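Local coordinates for LBCATS-a (Synthetic construct, PDB 5EY5), which probably cleaves indole-3-glycerol phosphate to indole and glyceraldehyde 3-phosphate, as tryptophan synthase alpha chains do, and binds sn-glycerol-3-phosphate in this crystal, at residues Phe114-Ala119 against Glu144-Asp149; Ile97-Tyr102 against Ala121-Leu126. All blocks are in the same frame, centred on the assembly; numbering follows the deposited sequence.

Interaction 1 (Phe114-Ala119 against Glu144-Asp149); sequences FVKECA and EKYGVD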
loop_
_atom_site.group_PDB
_atom_site.type_symbol
_atom_site.label_atom_id
_atom_site.label_comp_id
_atom_site.label_asym_id
_atom_site.label_seq_id
_atom_site.Cartn_x
_atom_site.Cartn_y
_atom_site.Cartn_z
ATOM N N PHE A 114 37.682 -6.891 32.890
ATOM C CA PHE A 114 37.931 -7.977 31.949
ATOM C C PHE A 114 39.423 -8.240 31.789
ATOM O O PHE A 114 39.870 -9.393 31.827
ATOM C CB PHE A 114 37.301 -7.655 30.593
ATOM C CG PHE A 114 37.727 -8.588 29.508
ATOM C CD1 PHE A 114 37.172 -9.845 29.404
ATOM C CD2 PHE A 114 38.703 -8.224 28.616
ATOM C CE1 PHE A 114 37.572 -10.709 28.412
ATOM C CE2 PHE A 114 39.118 -9.102 27.623
ATOM C CZ PHE A 114 38.545 -10.333 27.523
ATOM N N VAL A 115 40.208 -7.179 31.613
ATOM C CA VAL A 115 41.656 -7.333 31.514
ATOM C C VAL A 115 42.232 -7.861 32.824
ATOM O O VAL A 115 43.173 -8.665 32.824
ATOM C CB VAL A 115 42.306 -5.998 31.100
ATOM C CG1 VAL A 115 43.784 -6.191 30.818
ATOM C CG2 VAL A 115 41.601 -5.433 29.878
ATOM N N LYS A 116 41.691 -7.412 33.961
ATOM C CA LYS A 116 42.156 -7.948 35.240
ATOM C C LYS A 116 41.896 -9.451 35.329
ATOM O O LYS A 116 42.772 -10.218 35.743
ATOM C CB LYS A 116 41.484 -7.213 36.403
ATOM C CG LYS A 116 42.039 -7.581 37.776
ATOM C CD LYS A 116 41.168 -7.047 38.911
ATOM C CE LYS A 116 41.715 -7.464 40.272
ATOM N NZ LYS A 116 40.818 -7.073 41.399
ATOM N N GLU A 117 40.700 -9.891 34.941
ATOM C CA GLU A 117 40.416 -11.320 34.940
ATOM C C GLU A 117 41.286 -12.060 33.928
ATOM O O GLU A 117 41.658 -13.218 34.162
ATOM C CB GLU A 117 38.937 -11.568 34.654
ATOM C CG GLU A 117 38.570 -13.033 34.533
ATOM C CD GLU A 117 38.367 -13.708 35.884
ATOM O OE1 GLU A 117 37.329 -14.383 36.058
ATOM O OE2 GLU A 117 39.238 -13.561 36.768
ATOM N N CYS A 118 41.628 -11.417 32.807
ATOM C CA CYS A 118 42.566 -12.033 31.873
ATOM C C CYS A 118 43.883 -12.344 32.559
ATOM O O CYS A 118 44.407 -13.458 32.446
ATOM C CB CYS A 118 42.809 -11.125 30.667
ATOM S SG CYS A 118 41.519 -11.210 29.427
ATOM N N ALA A 119 44.437 -11.360 33.275
ATOM C CA ALA A 119 45.741 -11.538 33.897
ATOM C C ALA A 119 45.689 -12.578 35.003
ATOM O O ALA A 119 46.653 -13.322 35.196
ATOM C CB ALA A 119 46.257 -10.205 34.440
ATOM N N GLU A 144 47.831 -2.604 29.038
ATOM C CA GLU A 144 49.187 -2.224 29.421
ATOM C C GLU A 144 49.364 -2.311 30.930
ATOM O O GLU A 144 50.383 -2.806 31.420
ATOM C CB GLU A 144 49.495 -0.812 28.918
ATOM N N LYS A 145 48.362 -1.857 31.681
ATOM C CA LYS A 145 48.404 -1.953 33.134
ATOM C C LYS A 145 48.611 -3.391 33.608
ATOM O O LYS A 145 49.303 -3.621 34.605
ATOM C CB LYS A 145 47.115 -1.366 33.717
ATOM C CG LYS A 145 47.158 -1.086 35.207
ATOM C CD LYS A 145 45.786 -0.693 35.736
ATOM C CE LYS A 145 45.821 -0.506 37.250
ATOM N NZ LYS A 145 44.535 0.034 37.787
ATOM N N TYR A 146 48.045 -4.376 32.912
ATOM C CA TYR A 146 48.057 -5.746 33.413
ATOM C C TYR A 146 48.917 -6.687 32.578
ATOM O O TYR A 146 48.877 -7.902 32.797
ATOM C CB TYR A 146 46.626 -6.277 33.521
ATOM C CG TYR A 146 45.805 -5.514 34.533
ATOM C CD1 TYR A 146 45.073 -4.391 34.163
ATOM C CD2 TYR A 146 45.783 -5.900 35.866
ATOM C CE1 TYR A 146 44.330 -3.683 35.091
ATOM C CE2 TYR A 146 45.047 -5.198 36.799
ATOM C CZ TYR A 146 44.323 -4.093 36.411
ATOM O OH TYR A 146 43.591 -3.401 37.352
ATOM N N GLY A 147 49.711 -6.165 31.648
ATOM C CA GLY A 147 50.613 -7.025 30.910
ATOM C C GLY A 147 49.941 -7.929 29.905
ATOM O O GLY A 147 50.488 -8.981 29.567
ATOM N N VAL A 148 48.769 -7.546 29.413
ATOM C CA VAL A 148 48.035 -8.314 28.423
ATOM C C VAL A 148 48.257 -7.678 27.060
ATOM O O VAL A 148 48.047 -6.471 26.890
ATOM C CB VAL A 148 46.541 -8.356 28.763
ATOM C CG1 VAL A 148 45.760 -9.011 27.608
ATOM C CG2 VAL A 148 46.344 -9.060 30.095
ATOM N N ASP A 149 48.680 -8.479 26.090
ATOM C CA ASP A 149 48.952 -7.945 24.764
ATOM C C ASP A 149 47.654 -7.699 24.007
ATOM O O ASP A 149 46.677 -8.442 24.139
ATOM C CB ASP A 149 49.849 -8.887 23.963
ATOM C CG ASP A 149 51.282 -8.941 24.505
ATOM O OD1 ASP A 149 51.978 -9.935 24.222
ATOM O OD2 ASP A 149 51.710 -8.000 25.211
#

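Interaction 2 (Ile97-Tyr102 against Ala121-Leu126); sequences IVFLTY and AGVDGL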
loop_
_atom_site.group_PDB
_atom_site.type_symbol
_atom_site.label_atom_id
_atom_site.label_comp_id
_atom_site.label_asym_id
_atom_site.label_seq_id
_atom_site.Cartn_x
_atom_site.Cartn_y
_atom_site.Cartn_z
ATOM N N ILE A 97 47.821 -18.215 25.507
ATOM C CA ILE A 97 46.396 -18.239 25.193
ATOM C C ILE A 97 45.985 -16.825 24.818
ATOM O O ILE A 97 46.310 -15.871 25.537
ATOM C CB ILE A 97 45.560 -18.756 26.381
ATOM C CG1 ILE A 97 45.899 -20.211 26.672
ATOM C CG2 ILE A 97 44.044 -18.599 26.109
ATOM C CD1 ILE A 97 45.403 -21.155 25.604
ATOM N N VAL A 98 45.304 -16.693 23.682
ATOM C CA VAL A 98 44.757 -15.426 23.205
ATOM C C VAL A 98 43.247 -15.574 23.117
ATOM O O VAL A 98 42.753 -16.561 22.554
ATOM C CB VAL A 98 45.343 -15.034 21.837
ATOM C CG1 VAL A 98 44.646 -13.774 21.286
ATOM C CG2 VAL A 98 46.845 -14.807 21.960
ATOM N N PHE A 99 42.520 -14.610 23.694
ATOM C CA PHE A 99 41.075 -14.491 23.518
ATOM C C PHE A 99 40.794 -13.631 22.297
ATOM O O PHE A 99 41.280 -12.496 22.209
ATOM C CB PHE A 99 40.392 -13.858 24.734
ATOM C CG PHE A 99 40.050 -14.823 25.819
ATOM C CD1 PHE A 99 40.476 -16.137 25.753
ATOM C CD2 PHE A 99 39.289 -14.417 26.911
ATOM C CE1 PHE A 99 40.160 -17.034 26.771
ATOM C CE2 PHE A 99 38.965 -15.295 27.922
ATOM C CZ PHE A 99 39.402 -16.616 27.851
ATOM N N LEU A 100 39.996 -14.159 21.365
ATOM C CA LEU A 100 39.508 -13.378 20.238
ATOM C C LEU A 100 38.051 -13.091 20.547
ATOM O O LEU A 100 37.234 -14.014 20.657
ATOM C CB LEU A 100 39.695 -14.124 18.912
ATOM C CG LEU A 100 39.368 -13.396 17.605
ATOM C CD1 LEU A 100 40.131 -14.040 16.444
ATOM C CD2 LEU A 100 37.856 -13.390 17.340
ATOM N N THR A 101 37.738 -11.826 20.788
ATOM C CA THR A 101 36.397 -11.501 21.239
ATOM C C THR A 101 35.985 -10.192 20.598
ATOM O O THR A 101 36.806 -9.291 20.461
ATOM C CB THR A 101 36.310 -11.398 22.775
ATOM O OG1 THR A 101 34.995 -10.967 23.164
ATOM C CG2 THR A 101 37.339 -10.426 23.336
ATOM N N TYR A 102 34.729 -10.112 20.167
ATOM C CA TYR A 102 34.168 -8.820 19.814
ATOM C C TYR A 102 34.079 -7.943 21.054
ATOM O O TYR A 102 34.208 -8.410 22.186
ATOM C CB TYR A 102 32.815 -9.012 19.136
ATOM C CG TYR A 102 33.022 -9.665 17.794
ATOM C CD1 TYR A 102 33.205 -11.035 17.695
ATOM C CD2 TYR A 102 33.114 -8.903 16.642
ATOM C CE1 TYR A 102 33.433 -11.633 16.467
ATOM C CE2 TYR A 102 33.341 -9.488 15.412
ATOM C CZ TYR A 102 33.498 -10.856 15.333
ATOM O OH TYR A 102 33.715 -11.440 14.114
ATOM N N ALA A 121 43.446 -15.175 35.290
ATOM C CA ALA A 121 43.177 -16.506 34.756
ATOM C C ALA A 121 44.363 -17.054 33.969
ATOM O O ALA A 121 44.613 -18.265 33.992
ATOM C CB ALA A 121 41.932 -16.481 33.878
ATOM N N GLY A 122 45.096 -16.198 33.269
ATOM C CA GLY A 122 46.252 -16.653 32.525
ATOM C C GLY A 122 46.055 -16.504 31.031
ATOM O O GLY A 122 46.485 -17.361 30.252
ATOM N N VAL A 123 45.390 -15.424 30.624
ATOM C CA VAL A 123 45.166 -15.110 29.214
ATOM C C VAL A 123 46.198 -14.076 28.805
ATOM O O VAL A 123 46.266 -12.992 29.389
ATOM C CB VAL A 123 43.752 -14.576 28.958
ATOM C CG1 VAL A 123 43.667 -13.977 27.533
ATOM C CG2 VAL A 123 42.711 -15.674 29.145
ATOM N N ASP A 124 46.975 -14.384 27.779
ATOM C CA ASP A 124 48.136 -13.563 27.480
ATOM C C ASP A 124 47.861 -12.454 26.481
ATOM O O ASP A 124 48.591 -11.460 26.468
ATOM C CB ASP A 124 49.258 -14.477 26.993
ATOM C CG ASP A 124 49.513 -15.620 27.974
ATOM O OD1 ASP A 124 49.169 -16.782 27.661
ATOM O OD2 ASP A 124 50.013 -15.337 29.084
ATOM N N GLY A 125 46.834 -12.583 25.652
ATOM C CA GLY A 125 46.637 -11.599 24.611
ATOM C C GLY A 125 45.193 -11.531 24.172
ATOM O O GLY A 125 44.375 -12.407 24.474
ATOM N N LEU A 126 44.890 -10.451 23.461
ATOM C CA LEU A 126 43.536 -10.117 23.056
ATOM C C LEU A 126 43.544 -9.738 21.591
ATOM O O LEU A 126 44.396 -8.959 21.153
ATOM C CB LEU A 126 42.971 -8.956 23.875
ATOM C CG LEU A 126 42.869 -9.197 25.377
ATOM C CD1 LEU A 126 42.142 -8.037 26.045
ATOM C CD2 LEU A 126 42.155 -10.522 25.658
#

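Interaction 1 (Phe114-Ala119 against Glu144-Asp149)
Neighbouring helices on the outer layer of a TIM barrel meet where Val115, Lys116, Cys118 and Ala119 of helix 111-121 face Tyr146 and Val148, at the end of helix 137-146 and in the turn that follows it. The CA atoms come nearest at Ala119 and Tyr146, 6.3 Å apart. Val115 does most of the bridging: with CG1 anti to its backbone N (chi1 -173°), that methyl reaches both CB of Tyr146 and CG2 of Val148, each at 3.9 Å. Val148 CG2 also lies 4.1 Å from CB of Cys118, while CB of Ala119 approaches CB of Tyr146 at 4.1 Å. Farther out, the phenol ring lies against the stem of Lys116. CA of Lys116 stands over one face of the Tyr146 ring, 4.3 Å from its centroid and offset toward the rim, in a CH-pi contact, and Lys116 CG comes within 4.0 Å of Tyr146 CE2. From there the lysine chain runs on extended and carries its ammonium end away from the other segment. Gly147, with positive phi, is the first residue to leave helical geometry, in a Schellman motif, and the chain turns inward to Val148, which also touches Leu126 of the barrel strand. No hydrogen bond crosses between the two segments, so they are held together by dispersion and the burial of apolar surface, grading from a buried valine pair to the more exposed tyrosine and the aliphatic part of lysine.

Interaction 2 (Ile97-Tyr102 against Ala121-Leu126)
Adjacent parallel strands of the TIM barrel pair here, Val98 with Gly125 and Phe99 with Leu126, at the close of a beta-alpha-beta crossover. Phe99 shows how one side chain serves such a pairing. Its CB touches CD2 of Leu126 at 3.9 Å; CG, placed anti to the carbonyl carbon (chi1 -85°), lies near Val123 CG1; CD1 and CE2 lie near Val123 CG2, and CE1 and CZ, at the far end of the ring, each come within 3.7 Å of Val123 CG2. That methyl sits over one ring face in a CH-pi contact, 16° off the ring normal as seen from the centroid, while Phe82 of helix 78-91 also meets the ring. On the other side of the sheet, Val98 CG1 packs on the Gly125 carbonyl and CG2 lies near Gly125 CA, close to where a side chain would start, and glycine has none. Phe99 N donates to Gly125 O at 3.0 Å, and Ile97 O receives Asp124 N at 2.8 Å, almost in line with the carbonyl, plus a weak bond from Gly125 N. Asp124 also forms salt bridges through OD2 with Arg3 and through OD1 with Arg89, which probably favour its carboxylate form. Asp124 OD1 offers its anti lone pair to Ile97 N, 2.9 Å away, with an N-H...O angle of 165°.

Overall arrangement
Interactions 1 and 2, whose centres lie 9 Å apart, illustrate how a barrel joins its helical layer to its sheet. The chain alternates between them, passing from 97-102 through 114-119 and 121-126 to 144-149. Probable hydrogen bonds link the contacts at Cys118 O and Val123 N (2.9 Å) and at Asp149 O and Leu126 N (2.8 Å). Leu126 of interaction 2 packs on both segments of interaction 1: its CD1 meets Phe114 CE2 at 3.6 Å and its CG meets Val148 CG1 at 3.7 Å. The 97-102 segment reaches the pocket through Leu100, which touches sn-glycerol-3-phosphate; the centre of interaction 2 lies about 8 Å from the centre of the chain, and that of interaction 1 about 17 Å.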